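Local coordinates for protein FAD-binding oxidoreductase (Gulosibacter chungangensis, PDB 7PBG) that oxidises 4-ethylphenol as an FAD-dependent 4-alkylphenol oxidase, dehydrogenating it to 4-vinylphenol, with the flavin covalently attached, at residues R179-R193 against E217-M231. Numbering follows the deposited sequence.
Sequences RCGMEVVLADGEVLR and EGLFEQSNFGICTRM. With FAD (flavin-adenine dinucleotide), chain C.
Val185 and Ile227 exchange backbone hydrogen bonds in both directions, Val185 N to Ile227 O at 2.7 Å and Ile227 N to Val185 O. These pair strands 179-186 and 226-231 antiparallel. Beyond them, Glu183 N donates to Arg230 O and Thr229 N to Glu183 O. A beta bulge slips the register by one between the Glu183-Arg230 and Val184-Cys228 pairs. Cys228, in a non-hydrogen-bonded pair, turns its N and O to the adenine of FAD. Cys228 N donates to N1A at 3.0 Å, and its O accepts from N6A at 2.8 Å.

Glu183 OE1 accepts from Thr229 OG1 at 2.7 Å on the anti lone pair; a chi1 of 59° turns that hydroxyl to the strand partner. Thr64 and a water shared with Arg230 NE also bond OE1. Glu183 OE2 forms a salt bridge with both NE and NH2 of Arg193, in the guanidinium plane. The same carboxylate probably offsets the closeness of Arg193 NH2 to Arg230.

Glu217 OE2 accepts from Gly181 N at 2.8 Å and bonds Thr194. Glu217 OE1 forms a salt bridge with Arg179 NE at 3.0 Å, the two charged planes nearly perpendicular. A water contacts the same oxygen and accepts from Arg179 NH2. On the sheet face carrying Met182, Val184 and Cys228, Val184 CG1 makes a CH-pi contact over the Phe220 ring, and Met182 CE touches Cys228 SG. Ala187 N and Phe225 O are buried without partners. In this six-stranded antiparallel sheet, the two buried carboxylates thus pair with partly exposed arginines, while a bulged strand reads the adenine edge through backbone atoms alone at Cys228.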
loop_
_atom_site.group_PDB
_atom_site.type_symbol
_atom_site.label_atom_id
_atom_site.label_comp_id
_atom_site.label_asym_id
_atom_site.label_seq_id
_atom_site.Cartn_x
_atom_site.Cartn_y
_atom_site.Cartn_z
ATOM N N ARG A 179 0.537 7.020 4.817
ATOM C CA ARG A 179 -0.703 6.909 5.614
ATOM C C ARG A 179 -0.625 5.634 6.448
ATOM O O ARG A 179 -0.442 4.547 5.875
ATOM C CB ARG A 179 -1.886 6.857 4.663
ATOM C CG ARG A 179 -3.251 6.639 5.319
ATOM C CD ARG A 179 -4.239 6.221 4.278
ATOM N NE ARG A 179 -3.966 4.845 3.861
ATOM C CZ ARG A 179 -4.131 4.342 2.648
ATOM N NH1 ARG A 179 -4.619 5.088 1.686
ATOM N NH2 ARG A 179 -3.799 3.095 2.398
ATOM N N CYS A 180 -0.915 5.701 7.745
ATOM C CA CYS A 180 -1.007 4.468 8.545
ATOM C C CYS A 180 -1.871 4.682 9.779
ATOM O O CYS A 180 -1.485 5.461 10.666
ATOM C CB CYS A 180 0.391 4.010 8.941
ATOM S SG CYS A 180 0.356 2.340 9.641
ATOM N N GLY A 181 -3.061 4.139 9.779
ATOM C CA GLY A 181 -3.950 4.189 10.943
ATOM C C GLY A 181 -4.944 5.314 10.777
ATOM O O GLY A 181 -4.541 6.508 10.870
ATOM N N MET A 182 -6.215 4.980 10.620
ATOM C CA MET A 182 -7.277 5.967 10.392
ATOM C C MET A 182 -8.388 5.677 11.390
ATOM O O MET A 182 -8.672 4.479 11.654
ATOM C CB MET A 182 -7.854 5.819 8.980
ATOM C CG MET A 182 -6.891 6.237 7.927
ATOM S SD MET A 182 -7.461 5.740 6.296
ATOM C CE MET A 182 -8.763 6.943 6.023
ATOM N N GLU A 183 -8.982 6.735 11.924
ATOM C CA GLU A 183 -10.296 6.637 12.578
ATOM C C GLU A 183 -11.323 7.104 11.556
ATOM O O GLU A 183 -11.127 8.190 10.948
ATOM C CB GLU A 183 -10.327 7.478 13.858
ATOM C CG GLU A 183 -11.645 7.356 14.616
ATOM C CD GLU A 183 -11.628 8.121 15.934
ATOM O OE1 GLU A 183 -11.818 9.330 15.896
ATOM O OE2 GLU A 183 -11.361 7.516 16.984
ATOM N N VAL A 184 -12.388 6.328 11.401
ATOM C CA VAL A 184 -13.387 6.552 10.348
ATOM C C VAL A 184 -14.758 6.420 10.985
ATOM O O VAL A 184 -15.043 5.402 11.572
ATOM C CB VAL A 184 -13.181 5.604 9.133
ATOM C CG1 VAL A 184 -14.168 5.883 8.038
ATOM C CG2 VAL A 184 -11.776 5.707 8.568
ATOM N N VAL A 185 -15.611 7.401 10.754
ATOM C CA VAL A 185 -17.061 7.254 11.065
ATOM C C VAL A 185 -17.681 6.676 9.808
ATOM O O VAL A 185 -17.644 7.302 8.749
ATOM C CB VAL A 185 -17.685 8.585 11.491
ATOM C CG1 VAL A 185 -19.183 8.408 11.678
ATOM C CG2 VAL A 185 -17.005 9.122 12.721
ATOM N N LEU A 186 -18.235 5.491 9.943
ATOM C CA LEU A 186 -18.884 4.783 8.835
ATOM C C LEU A 186 -20.274 5.395 8.624
ATOM O O LEU A 186 -20.707 6.218 9.413
ATOM C CB LEU A 186 -18.958 3.283 9.115
ATOM C CG LEU A 186 -17.604 2.592 9.251
ATOM C CD1 LEU A 186 -17.778 1.156 9.777
ATOM C CD2 LEU A 186 -16.870 2.592 7.934
ATOM N N ALA A 187 -20.926 4.984 7.562
ATOM C CA ALA A 187 -22.166 5.605 7.029
ATOM C C ALA A 187 -23.363 5.357 7.947
ATOM O O ALA A 187 -24.315 6.118 7.795
ATOM C CB ALA A 187 -22.437 5.109 5.625
ATOM N N ASP A 188 -23.260 4.466 8.942
ATOM C CA ASP A 188 -24.281 4.245 10.000
ATOM C C ASP A 188 -23.915 4.968 11.294
ATOM O O ASP A 188 -24.623 4.796 12.293
ATOM C CB ASP A 188 -24.485 2.751 10.253
ATOM C CG ASP A 188 -23.316 2.041 10.918
ATOM O OD1 ASP A 188 -22.162 2.544 10.830
ATOM O OD2 ASP A 188 -23.575 0.975 11.502
ATOM N N GLY A 189 -22.795 5.702 11.334
ATOM C CA GLY A 189 -22.372 6.424 12.551
ATOM C C GLY A 189 -21.402 5.631 13.420
ATOM O O GLY A 189 -20.969 6.167 14.435
ATOM N N GLU A 190 -21.109 4.368 13.106
ATOM C CA GLU A 190 -20.165 3.547 13.919
ATOM C C GLU A 190 -18.726 4.026 13.665
ATOM O O GLU A 190 -18.330 4.289 12.488
ATOM C CB GLU A 190 -20.251 2.054 13.564
ATOM C CG GLU A 190 -21.489 1.361 14.109
ATOM C CD GLU A 190 -21.802 1.660 15.570
ATOM O OE1 GLU A 190 -21.021 1.241 16.462
ATOM O OE2 GLU A 190 -22.802 2.343 15.817
ATOM N N VAL A 191 -17.928 4.018 14.714
ATOM C CA VAL A 191 -16.503 4.420 14.588
ATOM C C VAL A 191 -15.695 3.150 14.327
ATOM O O VAL A 191 -15.796 2.163 15.122
ATOM C CB VAL A 191 -15.953 5.185 15.795
ATOM C CG1 VAL A 191 -14.493 5.527 15.587
ATOM C CG2 VAL A 191 -16.718 6.469 16.064
ATOM N N LEU A 192 -14.851 3.227 13.301
ATOM C CA LEU A 192 -13.909 2.154 12.917
ATOM C C LEU A 192 -12.497 2.707 13.099
ATOM O O LEU A 192 -12.226 3.840 12.661
ATOM C CB LEU A 192 -14.154 1.807 11.456
ATOM C CG LEU A 192 -13.029 1.031 10.759
ATOM C CD1 LEU A 192 -13.057 -0.400 11.259
ATOM C CD2 LEU A 192 -13.209 1.037 9.231
ATOM N N ARG A 193 -11.612 1.932 13.696
ATOM C CA ARG A 193 -10.165 2.214 13.713
ATOM C C ARG A 193 -9.488 1.127 12.886
ATOM O O ARG A 193 -9.626 -0.094 13.220
ATOM C CB ARG A 193 -9.680 2.329 15.148
ATOM C CG ARG A 193 -10.174 3.583 15.859
ATOM C CD ARG A 193 -9.608 3.714 17.215
ATOM N NE ARG A 193 -9.842 5.059 17.741
ATOM C CZ ARG A 193 -9.253 5.577 18.809
ATOM N NH1 ARG A 193 -8.383 4.869 19.525
ATOM N NH2 ARG A 193 -9.507 6.840 19.125
ATOM N N GLU A 217 -7.677 0.341 4.415
ATOM C CA GLU A 217 -7.520 1.830 4.342
ATOM C C GLU A 217 -7.674 2.310 2.887
ATOM O O GLU A 217 -8.152 3.453 2.692
ATOM C CB GLU A 217 -6.171 2.299 4.873
ATOM C CG GLU A 217 -6.135 2.273 6.394
ATOM C CD GLU A 217 -4.842 2.677 7.070
ATOM O OE1 GLU A 217 -3.932 3.257 6.379
ATOM O OE2 GLU A 217 -4.775 2.491 8.311
ATOM N N GLY A 218 -7.271 1.497 1.898
ATOM C CA GLY A 218 -7.408 1.843 0.480
ATOM C C GLY A 218 -8.861 1.971 0.069
ATOM O O GLY A 218 -9.136 2.685 -0.937
ATOM N N LEU A 219 -9.809 1.354 0.807
ATOM C CA LEU A 219 -11.247 1.530 0.488
ATOM C C LEU A 219 -11.667 2.981 0.678
ATOM O O LEU A 219 -12.650 3.384 0.070
ATOM C CB LEU A 219 -12.115 0.691 1.409
ATOM C CG LEU A 219 -12.132 -0.798 1.165
ATOM C CD1 LEU A 219 -13.278 -1.383 1.971
ATOM C CD2 LEU A 219 -12.290 -1.083 -0.301
ATOM N N PHE A 220 -10.994 3.729 1.538
ATOM C CA PHE A 220 -11.415 5.115 1.860
ATOM C C PHE A 220 -10.738 6.118 0.920
ATOM O O PHE A 220 -10.841 7.348 1.179
ATOM C CB PHE A 220 -11.148 5.406 3.334
ATOM C CG PHE A 220 -11.934 4.487 4.219
ATOM C CD1 PHE A 220 -13.316 4.547 4.268
ATOM C CD2 PHE A 220 -11.289 3.444 4.868
ATOM C CE1 PHE A 220 -14.029 3.635 5.026
ATOM C CE2 PHE A 220 -11.998 2.578 5.680
ATOM C CZ PHE A 220 -13.373 2.646 5.731
ATOM N N GLU A 221 -10.036 5.678 -0.124
ATOM C CA GLU A 221 -9.432 6.634 -1.071
ATOM C C GLU A 221 -10.368 6.875 -2.258
ATOM O O GLU A 221 -10.862 5.900 -2.889
ATOM C CB GLU A 221 -7.984 6.258 -1.387
ATOM C CG GLU A 221 -7.815 5.241 -2.443
ATOM C CD GLU A 221 -6.361 5.192 -2.893
ATOM O OE1 GLU A 221 -5.480 5.518 -2.067
ATOM O OE2 GLU A 221 -6.148 4.938 -4.068
ATOM N N GLN A 222 -10.632 8.133 -2.533
ATOM C CA GLN A 222 -11.498 8.566 -3.662
ATOM C C GLN A 222 -12.824 7.814 -3.622
ATOM O O GLN A 222 -13.307 7.312 -4.656
ATOM C CB GLN A 222 -10.807 8.321 -4.994
ATOM C CG GLN A 222 -9.589 9.202 -5.223
ATOM C CD GLN A 222 -9.066 9.071 -6.637
ATOM O OE1 GLN A 222 -9.641 8.337 -7.448
ATOM N NE2 GLN A 222 -7.903 9.651 -6.920
ATOM N N SER A 223 -13.420 7.746 -2.464
ATOM C CA SER A 223 -14.646 6.933 -2.309
ATOM C C SER A 223 -15.585 7.658 -1.370
ATOM O O SER A 223 -15.267 8.761 -0.876
ATOM C CB SER A 223 -14.275 5.545 -1.789
ATOM O OG SER A 223 -13.753 5.704 -0.471
ATOM N N ASN A 224 -16.737 7.045 -1.160
ATOM C CA ASN A 224 -17.810 7.618 -0.339
ATOM C C ASN A 224 -18.267 6.557 0.680
ATOM O O ASN A 224 -19.479 6.241 0.778
ATOM C CB ASN A 224 -18.870 8.136 -1.289
ATOM C CG ASN A 224 -19.308 7.109 -2.308
ATOM O OD1 ASN A 224 -18.842 5.960 -2.332
ATOM N ND2 ASN A 224 -20.183 7.555 -3.212
ATOM N N PHE A 225 -17.344 6.034 1.485
ATOM C CA PHE A 225 -17.640 4.895 2.386
ATOM C C PHE A 225 -17.521 5.293 3.860
ATOM O O PHE A 225 -18.070 4.607 4.740
ATOM C CB PHE A 225 -16.702 3.729 2.110
ATOM C CG PHE A 225 -16.748 3.163 0.718
ATOM C CD1 PHE A 225 -17.841 3.350 -0.120
ATOM C CD2 PHE A 225 -15.638 2.506 0.225
ATOM C CE1 PHE A 225 -17.844 2.798 -1.389
ATOM C CE2 PHE A 225 -15.636 1.971 -1.047
ATOM C CZ PHE A 225 -16.745 2.118 -1.838
ATOM N N GLY A 226 -16.890 6.415 4.147
ATOM C CA GLY A 226 -16.730 6.805 5.546
ATOM C C GLY A 226 -16.224 8.207 5.655
ATOM O O GLY A 226 -15.833 8.787 4.640
ATOM N N ILE A 227 -16.135 8.685 6.887
ATOM C CA ILE A 227 -15.612 10.037 7.226
ATOM C C ILE A 227 -14.416 9.890 8.172
ATOM O O ILE A 227 -14.558 9.424 9.291
ATOM C CB ILE A 227 -16.733 10.925 7.758
ATOM C CG1 ILE A 227 -17.914 10.965 6.793
ATOM C CG2 ILE A 227 -16.180 12.298 8.117
ATOM C CD1 ILE A 227 -19.122 11.702 7.355
ATOM N N CYS A 228 -13.225 10.273 7.718
ATOM C CA CYS A 228 -12.000 10.137 8.503
ATOM C C CYS A 228 -11.884 11.306 9.524
ATOM O O CYS A 228 -12.126 12.469 9.159
ATOM C CB CYS A 228 -10.806 10.174 7.600
ATOM S SG CYS A 228 -9.278 9.838 8.505
ATOM N N THR A 229 -11.638 10.962 10.782
ATOM C CA THR A 229 -11.522 11.959 11.880
ATOM C C THR A 229 -10.093 11.995 12.415
ATOM O O THR A 229 -9.772 12.881 13.229
ATOM C CB THR A 229 -12.563 11.626 12.943
ATOM O OG1 THR A 229 -12.306 10.295 13.406
ATOM C CG2 THR A 229 -13.963 11.731 12.380
ATOM N N ARG A 230 -9.249 11.078 12.007
ATOM C CA ARG A 230 -7.850 11.007 12.533
ATOM C C ARG A 230 -7.047 10.162 11.576
ATOM O O ARG A 230 -7.585 9.117 11.075
ATOM C CB ARG A 230 -7.847 10.433 13.958
ATOM C CG ARG A 230 -6.479 10.569 14.623
ATOM C CD ARG A 230 -6.277 9.688 15.833
ATOM N NE ARG A 230 -7.217 10.051 16.870
ATOM C CZ ARG A 230 -7.024 9.936 18.162
ATOM N NH1 ARG A 230 -5.887 9.447 18.635
ATOM N NH2 ARG A 230 -7.977 10.357 18.972
ATOM N N MET A 231 -5.784 10.525 11.324
ATOM C CA MET A 231 -4.941 9.774 10.388
ATOM C C MET A 231 -3.484 9.863 10.829
ATOM O O MET A 231 -3.041 10.979 11.205
ATOM C CB MET A 231 -5.047 10.315 8.968
ATOM C CG MET A 231 -4.280 9.485 7.948
ATOM S SD MET A 231 -4.329 10.241 6.324
ATOM C CE MET A 231 -5.853 9.485 5.768
HETATM P PA FAD C . -9.996 18.042 0.757
HETATM O O1A FAD C . -10.683 18.936 -0.224
HETATM O O2A FAD C . -10.242 18.263 2.229
HETATM O O5B FAD C . -10.395 16.563 0.422
HETATM C C5B FAD C . -10.413 16.073 -0.911
HETATM C C4B FAD C . -11.432 14.962 -0.978
HETATM O O4B FAD C . -11.029 13.844 -0.134
HETATM C C3B FAD C . -12.843 15.311 -0.479
HETATM O O3B FAD C . -13.602 15.974 -1.487
HETATM C C2B FAD C . -13.380 13.945 -0.023
HETATM O O2B FAD C . -13.845 13.227 -1.151
HETATM C C1B FAD C . -12.131 13.318 0.587
HETATM N N9A FAD C . -11.936 13.603 1.984
HETATM C C8A FAD C . -11.110 14.552 2.499
HETATM N N7A FAD C . -11.124 14.562 3.800
HETATM C C5A FAD C . -12.052 13.614 4.160
HETATM C C6A FAD C . -12.468 13.133 5.405
HETATM N N6A FAD C . -12.045 13.647 6.567
HETATM N N1A FAD C . -13.404 12.157 5.404
HETATM C C2A FAD C . -13.822 11.651 4.216
HETATM N N3A FAD C . -13.471 12.004 2.986
HETATM C C4A FAD C . -12.570 13.007 3.032
HETATM N N1 FAD C . -2.582 17.824 -5.628
HETATM C C2 FAD C . -1.625 16.972 -5.304
HETATM O O2 FAD C . -1.896 15.876 -4.748
HETATM N N3 FAD C . -0.324 17.276 -5.473
HETATM C C4 FAD C . 0.090 18.433 -6.069
HETATM O O4 FAD C . 1.307 18.694 -6.133
HETATM C C4X FAD C . -0.878 19.336 -6.469
HETATM N N5 FAD C . -0.481 20.434 -7.054
HETATM C C5X FAD C . -1.463 21.318 -7.429
HETATM C C6 FAD C . -1.062 22.516 -8.036
HETATM C C7 FAD C . -1.974 23.490 -8.396
HETATM C C7M FAD C . -1.487 24.775 -9.033
HETATM C C8 FAD C . -3.341 23.263 -8.129
HETATM C C8M FAD C . -4.367 24.289 -8.501
HETATM C C9 FAD C . -3.751 22.072 -7.564
HETATM C C9A FAD C . -2.833 21.076 -7.183
HETATM N N10 FAD C . -3.208 19.891 -6.556
HETATM C C10 FAD C . -2.234 18.983 -6.166
HETATM C "C1'" FAD C . -4.619 19.606 -6.189
HETATM C "C2'" FAD C . -4.999 20.110 -4.788
HETATM O "O2'" FAD C . -4.467 21.457 -4.547
HETATM C "C3'" FAD C . -4.482 19.250 -3.616
HETATM O "O3'" FAD C . -4.653 17.883 -3.904
HETATM C "C4'" FAD C . -5.114 19.542 -2.249
HETATM O "O4'" FAD C . -4.228 19.127 -1.198
HETATM C "C5'" FAD C . -6.445 18.853 -2.106
HETATM O "O5'" FAD C . -7.340 19.593 -1.265
HETATM P P FAD C . -7.431 19.317 0.304
HETATM O O1P FAD C . -8.040 20.522 0.955
HETATM O O2P FAD C . -6.064 18.891 0.738
HETATM O O3P FAD C . -8.425 18.069 0.427
HETATM O O HOH W 1 -2.312 2.022 4.728
HETATM O O HOH W 2 -9.846 11.023 16.941
#